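Local coordinates for fucolectin-related protein (Streptococcus pneumoniae, PDB 2WMF) that probably cleaves glycosidic bonds in host blood-group antigen carbohydrates, as the catalytic module of a family 98 glycoside hydrolase, at residues Asn112-Gly123 with Val142-Trp153; Leu462-Val470 with Ile479-Asp487. One frame throughout, in Å; residues are numbered along the deposited sequence.

Contact 1: Asn112-Gly123 with Val142-Trp153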
loop_
_atom_site.group_PDB
_atom_site.type_symbol
_atom_site.label_atom_id
_atom_site.label_comp_id
_atom_site.label_asym_id
_atom_site.label_seq_id
_atom_site.Cartn_x
_atom_site.Cartn_y
_atom_site.Cartn_z
ATOM N N ASN A 112 24.758 -10.121 4.264
ATOM C CA ASN A 112 24.558 -8.805 3.641
ATOM C C ASN A 112 23.117 -8.470 3.276
ATOM O O ASN A 112 22.828 -7.869 2.248
ATOM C CB ASN A 112 25.515 -8.532 2.473
ATOM C CG ASN A 112 26.582 -7.594 2.888
ATOM O OD1 ASN A 112 26.347 -6.372 3.024
ATOM N ND2 ASN A 112 27.740 -8.147 3.220
ATOM N N ILE A 113 22.231 -8.812 4.189
ATOM C CA ILE A 113 20.778 -8.583 3.962
ATOM C C ILE A 113 20.358 -7.293 4.675
ATOM O O ILE A 113 20.514 -7.219 5.890
ATOM C CB ILE A 113 19.948 -9.716 4.547
ATOM C CG1 ILE A 113 20.274 -11.033 3.829
ATOM C CG2 ILE A 113 18.396 -9.378 4.469
ATOM C CD1 ILE A 113 19.688 -12.250 4.519
ATOM N N PRO A 114 19.797 -6.305 3.947
ATOM C CA PRO A 114 19.350 -5.051 4.604
ATOM C C PRO A 114 18.125 -5.301 5.496
ATOM O O PRO A 114 17.169 -5.939 5.050
ATOM C CB PRO A 114 19.014 -4.123 3.430
ATOM C CG PRO A 114 18.694 -5.012 2.295
ATOM C CD PRO A 114 19.552 -6.270 2.485
ATOM N N VAL A 115 18.183 -4.827 6.730
ATOM C CA VAL A 115 17.109 -5.016 7.671
ATOM C C VAL A 115 16.674 -3.746 8.397
ATOM O O VAL A 115 17.447 -2.795 8.561
ATOM C CB VAL A 115 17.450 -6.125 8.703
ATOM C CG1 VAL A 115 17.691 -7.491 8.017
ATOM C CG2 VAL A 115 18.648 -5.700 9.603
ATOM N N PHE A 116 15.396 -3.759 8.822
ATOM C CA PHE A 116 14.821 -2.783 9.744
ATOM C C PHE A 116 14.242 -3.542 10.951
ATOM O O PHE A 116 13.646 -4.571 10.760
ATOM C CB PHE A 116 13.637 -2.054 9.060
ATOM C CG PHE A 116 14.055 -1.057 8.003
ATOM C CD1 PHE A 116 14.034 0.291 8.263
ATOM C CD2 PHE A 116 14.411 -1.493 6.732
ATOM C CE1 PHE A 116 14.398 1.223 7.279
ATOM C CE2 PHE A 116 14.791 -0.565 5.722
ATOM C CZ PHE A 116 14.800 0.786 6.023
ATOM N N LEU A 117 14.438 -3.006 12.155
ATOM C CA LEU A 117 13.953 -3.604 13.399
ATOM C C LEU A 117 12.683 -2.894 13.848
ATOM O O LEU A 117 12.640 -1.677 13.874
ATOM C CB LEU A 117 14.966 -3.473 14.533
ATOM C CG LEU A 117 16.393 -3.964 14.333
ATOM C CD1 LEU A 117 17.184 -3.721 15.636
ATOM C CD2 LEU A 117 16.356 -5.413 13.900
ATOM N N VAL A 118 11.659 -3.663 14.211
ATOM C CA VAL A 118 10.468 -3.106 14.870
ATOM C C VAL A 118 10.817 -2.949 16.347
ATOM O O VAL A 118 11.009 -3.956 17.042
ATOM C CB VAL A 118 9.232 -4.003 14.736
ATOM C CG1 VAL A 118 8.047 -3.354 15.458
ATOM C CG2 VAL A 118 8.901 -4.319 13.234
ATOM N N ILE A 119 10.956 -1.710 16.793
ATOM C CA ILE A 119 11.328 -1.404 18.189
ATOM C C ILE A 119 10.241 -0.725 19.009
ATOM O O ILE A 119 10.407 -0.561 20.215
ATOM C CB ILE A 119 12.653 -0.618 18.304
ATOM C CG1 ILE A 119 12.493 0.830 17.804
ATOM C CG2 ILE A 119 13.799 -1.390 17.518
ATOM C CD1 ILE A 119 13.693 1.689 18.121
ATOM N N MET A 120 9.139 -0.332 18.358
ATOM C CA MET A 120 8.009 0.276 19.030
ATOM C C MET A 120 6.699 -0.291 18.473
ATOM O O MET A 120 6.582 -0.477 17.273
ATOM C CB MET A 120 7.974 1.806 18.821
ATOM C CG MET A 120 9.048 2.634 19.555
ATOM S SD MET A 120 8.902 4.381 19.216
ATOM C CE MET A 120 7.541 4.849 20.296
ATOM N N SER A 121 5.763 -0.621 19.382
ATOM C CA SER A 121 4.434 -1.057 18.985
ATOM C C SER A 121 3.461 -1.068 20.171
ATOM O O SER A 121 3.873 -1.218 21.325
ATOM C CB SER A 121 4.482 -2.458 18.387
ATOM O OG SER A 121 3.245 -2.790 17.771
ATOM N N ALA A 122 2.196 -0.853 19.844
ATOM C CA ALA A 122 1.068 -1.064 20.751
ATOM C C ALA A 122 1.280 -0.392 22.122
ATOM O O ALA A 122 1.041 -1.003 23.175
ATOM C CB ALA A 122 0.774 -2.569 20.881
ATOM N N GLY A 123 1.689 0.887 22.106
ATOM C CA GLY A 123 1.735 1.691 23.304
ATOM C C GLY A 123 2.904 1.492 24.233
ATOM O O GLY A 123 2.993 2.172 25.281
ATOM N N VAL A 142 24.314 -3.368 7.866
ATOM C CA VAL A 142 23.007 -3.868 7.334
ATOM C C VAL A 142 21.794 -3.253 8.048
ATOM O O VAL A 142 20.681 -3.378 7.549
ATOM C CB VAL A 142 22.865 -5.414 7.363
ATOM C CG1 VAL A 142 23.904 -6.089 6.444
ATOM C CG2 VAL A 142 22.917 -5.949 8.758
ATOM N N LEU A 143 21.994 -2.623 9.198
ATOM C CA LEU A 143 20.875 -2.035 9.939
ATOM C C LEU A 143 20.500 -0.711 9.266
ATOM O O LEU A 143 21.192 0.270 9.405
ATOM C CB LEU A 143 21.210 -1.845 11.411
ATOM C CG LEU A 143 20.094 -1.233 12.275
ATOM C CD1 LEU A 143 18.763 -2.047 12.122
ATOM C CD2 LEU A 143 20.488 -1.035 13.765
ATOM N N LYS A 144 19.353 -0.700 8.588
ATOM C CA LYS A 144 18.922 0.429 7.776
ATOM C C LYS A 144 17.957 1.366 8.476
ATOM O O LYS A 144 17.743 2.484 8.016
ATOM C CB LYS A 144 18.295 -0.057 6.441
ATOM C CG LYS A 144 19.204 -0.977 5.622
ATOM C CD LYS A 144 20.501 -0.227 5.273
ATOM C CE LYS A 144 21.284 -0.944 4.222
ATOM N NZ LYS A 144 21.493 -2.250 4.664
ATOM N N GLY A 145 17.442 0.968 9.629
ATOM C CA GLY A 145 16.475 1.780 10.349
ATOM C C GLY A 145 15.595 0.956 11.252
ATOM O O GLY A 145 15.848 -0.231 11.509
ATOM N N VAL A 146 14.531 1.605 11.726
ATOM C CA VAL A 146 13.630 0.993 12.701
ATOM C C VAL A 146 12.177 1.378 12.383
ATOM O O VAL A 146 11.935 2.360 11.694
ATOM C CB VAL A 146 13.967 1.377 14.154
ATOM C CG1 VAL A 146 15.384 0.905 14.475
ATOM C CG2 VAL A 146 13.802 2.887 14.431
ATOM N N LEU A 147 11.251 0.618 12.954
ATOM C CA LEU A 147 9.817 0.807 12.761
ATOM C C LEU A 147 9.075 0.957 14.091
ATOM O O LEU A 147 9.411 0.293 15.091
ATOM C CB LEU A 147 9.218 -0.369 12.034
ATOM C CG LEU A 147 9.673 -0.573 10.586
ATOM C CD1 LEU A 147 10.417 -1.891 10.407
ATOM C CD2 LEU A 147 8.454 -0.419 9.638
ATOM N N ASN A 148 8.081 1.856 14.056
ATOM C CA ASN A 148 7.053 1.968 15.062
ATOM C C ASN A 148 5.761 1.592 14.335
ATOM O O ASN A 148 5.421 2.199 13.309
ATOM C CB ASN A 148 6.980 3.408 15.540
ATOM C CG ASN A 148 5.913 3.658 16.596
ATOM O OD1 ASN A 148 5.175 2.751 16.978
ATOM N ND2 ASN A 148 5.846 4.901 17.090
ATOM N N ILE A 149 5.045 0.619 14.869
ATOM C CA ILE A 149 3.855 0.081 14.207
ATOM C C ILE A 149 2.691 -0.026 15.169
ATOM O O ILE A 149 2.830 -0.675 16.187
ATOM C CB ILE A 149 4.149 -1.347 13.608
ATOM C CG1 ILE A 149 5.308 -1.318 12.612
ATOM C CG2 ILE A 149 2.902 -1.897 12.862
ATOM C CD1 ILE A 149 5.643 -2.683 11.976
ATOM N N GLU A 150 1.564 0.620 14.832
ATOM C CA GLU A 150 0.232 0.332 15.416
ATOM C C GLU A 150 0.042 0.797 16.863
ATOM O O GLU A 150 0.400 0.096 17.792
ATOM C CB GLU A 150 -0.129 -1.151 15.358
ATOM C CG GLU A 150 -1.568 -1.424 15.762
ATOM C CD GLU A 150 -1.860 -2.932 15.748
ATOM O OE1 GLU A 150 -1.625 -3.620 14.709
ATOM O OE2 GLU A 150 -2.275 -3.442 16.819
ATOM N N ASN A 151 -0.648 1.923 17.022
ATOM C CA ASN A 151 -0.930 2.509 18.336
ATOM C C ASN A 151 -2.301 3.162 18.451
ATOM O O ASN A 151 -2.616 3.720 19.479
ATOM C CB ASN A 151 0.135 3.570 18.675
ATOM C CG ASN A 151 1.537 3.027 18.665
ATOM O OD1 ASN A 151 1.999 2.495 19.662
ATOM N ND2 ASN A 151 2.226 3.158 17.516
ATOM N N TYR A 152 -3.091 3.111 17.380
ATOM C CA TYR A 152 -4.379 3.856 17.340
ATOM C C TYR A 152 -5.357 3.400 18.451
ATOM O O TYR A 152 -6.225 4.176 18.855
ATOM C CB TYR A 152 -5.020 3.806 15.912
ATOM C CG TYR A 152 -4.964 2.419 15.312
ATOM C CD1 TYR A 152 -5.831 1.388 15.731
ATOM C CD2 TYR A 152 -4.015 2.096 14.353
ATOM C CE1 TYR A 152 -5.709 0.099 15.192
ATOM C CE2 TYR A 152 -3.901 0.851 13.847
ATOM C CZ TYR A 152 -4.760 -0.158 14.253
ATOM O OH TYR A 152 -4.562 -1.434 13.710
ATOM N N TRP A 153 -5.218 2.168 18.919
ATOM C CA TRP A 153 -6.106 1.654 19.954
ATOM C C TRP A 153 -5.580 1.781 21.379
ATOM O O TRP A 153 -6.253 1.363 22.351
ATOM C CB TRP A 153 -6.494 0.197 19.660
ATOM C CG TRP A 153 -5.318 -0.754 19.595
ATOM C CD1 TRP A 153 -4.534 -0.985 18.511
ATOM C CD2 TRP A 153 -4.807 -1.598 20.650
ATOM N NE1 TRP A 153 -3.541 -1.891 18.825
ATOM C CE2 TRP A 153 -3.712 -2.307 20.125
ATOM C CE3 TRP A 153 -5.183 -1.835 21.986
ATOM C CZ2 TRP A 153 -2.988 -3.235 20.874
ATOM C CZ3 TRP A 153 -4.450 -2.784 22.726
ATOM C CH2 TRP A 153 -3.359 -3.445 22.185
#
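The ring of F116 lies against the K144-G145 backbone, with K144 CB over one face at 3.9 Å from the ring centroid. G145, at a phi of 155° and with no side chain, lets its backbone come close to the ring: F116 CD1 is 3.5 Å from G145 CA. Beyond it L147 CD1 packs on F116 CB at 3.5 Å and meets V118 CG2, which also touches I149 CD1; branched and aromatic side chains fill this face. Turned the other way, M120 crosses N148: its chain bends at the last torsion (chi3 79°), bringing CE within 3.6 Å of N148 ND2.

Backbone bonds join the two parallel strands, K144 N to V115 O among them at 2.8 Å. Between V118 and M120 the register slips by one residue, a beta bulge in which L147 O accepts from I119 N and, weakly, from M120 N. Past the bulge S121 OG, opposite its backbone N (chi1 -169°), donates to I149 O at 2.7 Å, within reach of a short hydroxyl side chain. N151 links the two segments: its OD1 accepts from G123 N (2.9 Å), while its ND2 donates within its own segment to N148 OD1 (3.0 Å), which lies near the N151 amide plane; bonds at both ends fix the amide's rotation.

Further out, E150 forms a salt bridge with K212. I119 and M120 rest on helix 159-172. Strand 115-121, helix 130-139 and strand 143-149 form a beta-alpha-beta unit of the (beta/alpha)8, or TIM, barrel, flanked by strands 74-79 and 176-180.

Contact 2: Leu462-Val470 with Ile479-Asp487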
loop_
_atom_site.group_PDB
_atom_site.type_symbol
_atom_site.label_atom_id
_atom_site.label_comp_id
_atom_site.label_asym_id
_atom_site.label_seq_id
_atom_site.Cartn_x
_atom_site.Cartn_y
_atom_site.Cartn_z
ATOM N N LEU A 462 -14.590 -4.209 -16.731
ATOM C CA LEU A 462 -13.711 -4.755 -15.711
ATOM C C LEU A 462 -14.508 -5.561 -14.679
ATOM O O LEU A 462 -15.422 -5.048 -14.081
ATOM C CB LEU A 462 -13.035 -3.650 -14.921
ATOM C CG LEU A 462 -12.297 -2.576 -15.704
ATOM C CD1 LEU A 462 -12.343 -1.198 -14.994
ATOM C CD2 LEU A 462 -10.896 -3.098 -15.978
ATOM N N THR A 463 -14.126 -6.805 -14.473
ATOM C CA THR A 463 -14.691 -7.572 -13.386
ATOM C C THR A 463 -14.074 -7.118 -12.076
ATOM O O THR A 463 -13.015 -6.461 -12.070
ATOM C CB THR A 463 -14.491 -9.098 -13.551
ATOM O OG1 THR A 463 -13.107 -9.451 -13.353
ATOM C CG2 THR A 463 -14.995 -9.624 -14.907
ATOM N N PRO A 464 -14.707 -7.468 -10.943
ATOM C CA PRO A 464 -14.060 -7.158 -9.693
ATOM C C PRO A 464 -12.617 -7.655 -9.575
ATOM O O PRO A 464 -12.262 -8.689 -10.117
ATOM C CB PRO A 464 -14.971 -7.812 -8.645
ATOM C CG PRO A 464 -16.364 -7.787 -9.282
ATOM C CD PRO A 464 -16.072 -8.048 -10.754
ATOM N N HIS A 465 -11.810 -6.894 -8.842
ATOM C CA HIS A 465 -10.410 -7.262 -8.557
ATOM C C HIS A 465 -9.603 -7.303 -9.874
ATOM O O HIS A 465 -8.786 -8.211 -10.129
ATOM C CB HIS A 465 -10.322 -8.549 -7.742
ATOM C CG HIS A 465 -11.327 -8.569 -6.641
ATOM N ND1 HIS A 465 -12.247 -9.587 -6.487
ATOM C CD2 HIS A 465 -11.597 -7.653 -5.685
ATOM C CE1 HIS A 465 -13.023 -9.300 -5.453
ATOM N NE2 HIS A 465 -12.667 -8.123 -4.961
ATOM N N THR A 466 -9.875 -6.288 -10.694
ATOM C CA THR A 466 -9.129 -6.023 -11.928
ATOM C C THR A 466 -8.615 -4.590 -11.880
ATOM O O THR A 466 -9.393 -3.672 -11.623
ATOM C CB THR A 466 -10.004 -6.195 -13.223
ATOM O OG1 THR A 466 -10.596 -7.490 -13.203
ATOM C CG2 THR A 466 -9.126 -6.084 -14.487
ATOM N N TYR A 467 -7.314 -4.419 -12.153
ATOM C CA TYR A 467 -6.740 -3.114 -12.361
ATOM C C TYR A 467 -6.077 -3.052 -13.752
ATOM O O TYR A 467 -5.764 -4.083 -14.387
ATOM C CB TYR A 467 -5.823 -2.672 -11.231
ATOM C CG TYR A 467 -4.435 -3.325 -11.170
ATOM C CD1 TYR A 467 -3.393 -2.889 -11.991
ATOM C CD2 TYR A 467 -4.165 -4.396 -10.321
ATOM C CE1 TYR A 467 -2.107 -3.466 -11.917
ATOM C CE2 TYR A 467 -2.883 -4.969 -10.232
ATOM C CZ TYR A 467 -1.847 -4.508 -11.037
ATOM O OH TYR A 467 -0.569 -5.066 -10.934
ATOM N N ALA A 468 -5.903 -1.802 -14.200
ATOM C CA ALA A 468 -5.274 -1.521 -15.492
ATOM C C ALA A 468 -4.474 -0.248 -15.402
ATOM O O ALA A 468 -4.829 0.681 -14.630
ATOM C CB ALA A 468 -6.334 -1.427 -16.614
ATOM N N VAL A 469 -3.400 -0.194 -16.206
ATOM C CA VAL A 469 -2.644 1.025 -16.388
ATOM C C VAL A 469 -2.474 1.209 -17.879
ATOM O O VAL A 469 -2.012 0.291 -18.579
ATOM C CB VAL A 469 -1.250 1.004 -15.708
ATOM C CG1 VAL A 469 -0.577 2.420 -15.802
ATOM C CG2 VAL A 469 -1.330 0.549 -14.246
ATOM N N VAL A 470 -2.822 2.389 -18.353
ATOM C CA VAL A 470 -2.662 2.691 -19.781
ATOM C C VAL A 470 -1.742 3.905 -19.920
ATOM O O VAL A 470 -2.080 5.008 -19.457
ATOM C CB VAL A 470 -4.042 2.992 -20.485
ATOM C CG1 VAL A 470 -3.837 3.405 -21.976
ATOM C CG2 VAL A 470 -5.046 1.830 -20.325
ATOM N N ILE A 479 -0.330 -1.052 -22.375
ATOM C CA ILE A 479 -1.468 -1.388 -21.518
ATOM C C ILE A 479 -1.070 -2.559 -20.611
ATOM O O ILE A 479 -0.580 -3.595 -21.094
ATOM C CB ILE A 479 -2.737 -1.734 -22.364
ATOM C CG1 ILE A 479 -3.190 -0.474 -23.190
ATOM C CG2 ILE A 479 -3.886 -2.207 -21.458
ATOM C CD1 ILE A 479 -3.617 -0.747 -24.544
ATOM N N LEU A 480 -1.280 -2.374 -19.317
ATOM C CA LEU A 480 -1.108 -3.401 -18.306
ATOM C C LEU A 480 -2.495 -3.734 -17.702
ATOM O O LEU A 480 -3.245 -2.823 -17.320
ATOM C CB LEU A 480 -0.161 -2.903 -17.185
ATOM C CG LEU A 480 0.018 -3.752 -15.941
ATOM C CD1 LEU A 480 0.657 -5.094 -16.336
ATOM C CD2 LEU A 480 0.874 -3.046 -14.908
ATOM N N LEU A 481 -2.835 -5.031 -17.716
ATOM C CA LEU A 481 -4.041 -5.560 -17.059
ATOM C C LEU A 481 -3.597 -6.549 -16.009
ATOM O O LEU A 481 -2.686 -7.382 -16.242
ATOM C CB LEU A 481 -4.957 -6.272 -18.060
ATOM C CG LEU A 481 -5.382 -5.569 -19.354
ATOM C CD1 LEU A 481 -6.226 -6.549 -20.285
ATOM C CD2 LEU A 481 -6.078 -4.222 -19.065
ATOM N N ASN A 482 -4.250 -6.514 -14.847
ATOM C CA ASN A 482 -4.009 -7.616 -13.936
ATOM C C ASN A 482 -5.261 -7.860 -13.100
ATOM O O ASN A 482 -5.791 -6.929 -12.466
ATOM C CB ASN A 482 -2.774 -7.342 -13.049
ATOM C CG ASN A 482 -2.211 -8.607 -12.404
ATOM O OD1 ASN A 482 -2.983 -9.438 -11.904
ATOM N ND2 ASN A 482 -0.864 -8.743 -12.338
ATOM N N ASN A 483 -5.753 -9.101 -13.126
ATOM C CA ASN A 483 -6.903 -9.458 -12.324
ATOM C C ASN A 483 -6.669 -10.670 -11.418
ATOM O O ASN A 483 -7.623 -11.348 -11.024
ATOM C CB ASN A 483 -8.122 -9.681 -13.253
ATOM C CG ASN A 483 -7.999 -10.948 -14.085
ATOM O OD1 ASN A 483 -6.969 -11.645 -14.055
ATOM N ND2 ASN A 483 -9.044 -11.251 -14.824
ATOM N N TYR A 484 -5.421 -10.921 -11.034
ATOM C CA TYR A 484 -5.069 -12.201 -10.380
ATOM C C TYR A 484 -5.885 -12.377 -9.087
ATOM O O TYR A 484 -5.856 -11.505 -8.195
ATOM C CB TYR A 484 -3.574 -12.263 -10.029
ATOM C CG TYR A 484 -3.129 -13.679 -9.608
ATOM C CD1 TYR A 484 -3.177 -14.739 -10.497
ATOM C CD2 TYR A 484 -2.709 -13.938 -8.319
ATOM C CE1 TYR A 484 -2.847 -15.998 -10.121
ATOM C CE2 TYR A 484 -2.340 -15.230 -7.926
ATOM C CZ TYR A 484 -2.379 -16.254 -8.846
ATOM O OH TYR A 484 -2.043 -17.547 -8.482
ATOM N N ARG A 485 -6.664 -13.457 -9.002
ATOM C CA ARG A 485 -7.378 -13.782 -7.787
ATOM C C ARG A 485 -7.528 -15.290 -7.769
ATOM O O ARG A 485 -8.222 -15.835 -8.619
ATOM C CB ARG A 485 -8.757 -13.109 -7.728
ATOM C CG ARG A 485 -9.495 -13.390 -6.402
ATOM C CD ARG A 485 -10.897 -12.840 -6.368
ATOM N NE ARG A 485 -11.801 -13.670 -7.158
ATOM C CZ ARG A 485 -12.659 -13.229 -8.060
ATOM N NH1 ARG A 485 -12.829 -11.924 -8.271
ATOM N NH2 ARG A 485 -13.394 -14.117 -8.751
ATOM N N THR A 486 -6.927 -15.935 -6.783
ATOM C CA THR A 486 -7.074 -17.393 -6.631
ATOM C C THR A 486 -8.434 -17.694 -5.976
ATOM O O THR A 486 -8.934 -16.884 -5.185
ATOM C CB THR A 486 -5.928 -17.997 -5.791
ATOM O OG1 THR A 486 -5.989 -17.473 -4.438
ATOM C CG2 THR A 486 -4.587 -17.750 -6.445
ATOM N N ASP A 487 -9.001 -18.867 -6.267
ATOM C CA ASP A 487 -10.209 -19.337 -5.602
ATOM C C ASP A 487 -9.850 -19.807 -4.176
ATOM O O ASP A 487 -9.000 -20.697 -3.994
ATOM C CB ASP A 487 -10.804 -20.492 -6.416
ATOM C CG ASP A 487 -12.060 -21.068 -5.814
ATOM O OD1 ASP A 487 -12.643 -20.419 -4.917
ATOM O OD2 ASP A 487 -12.459 -22.163 -6.281
HETATM O O HOH W 1 -11.194 -9.255 -14.929
#
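N482 N donates to Y467 O at 2.9 Å, one of two bonds that make Y467 and N482 a hydrogen-bonded pair; V469 and L480 form the next. The Y467 ring and N482 run side by side, N482 CB lying over one ring face at 3.9 Å from its centroid. N482 suits this place twice over, because its OD1 also accepts from Y484 N (3.0 Å), an Asx turn that bends the chain as the strand ends. On the opposite face, A468 CB meets L481 CD2 at 3.7 Å.

Beyond the strands, R485 reaches back to H465, NH1 donating to ND1 at 3.0 Å. The donor lies in the imidazole plane, yet ring and guanidinium stand 88° apart; the bend in the arginine chain (chi3 76°) helps turn the group to meet the ring edge. H465 NE2 bonds to A438 O, so both ring nitrogens are used. N483 OD1 is held by G575 N, and its ND2 donates to a water; T463 OG1 and T466 OG1 lie unusually close to that water, so their bonds to it are doubtful. Y467 also packs on helix 272-283. This is an antiparallel beta hairpin, part of a six-stranded sheet in the C-terminal region.

Overall arrangement
Following the chain from the N terminus, contact 1 comes first: strand 115-121 runs out, the chain returns through helix 130-139, and strand 143-149 closes the loop in the parallel barrel. Contact 2 opens only much later, where strands 467-472 and 477-482 close a short hairpin in an antiparallel sheet. The two are in series and neither nests nor crosses. Their centres lie about 32 Å apart on opposite sides of the chain's centre, and their nearest atoms stay about 21 Å apart. Contact 2 nevertheless meets the barrel's part of the chain, since it packs on helix 272-283, which precedes the last barrel strand, 289-293, and so joins the C-terminal region to the N-terminal one.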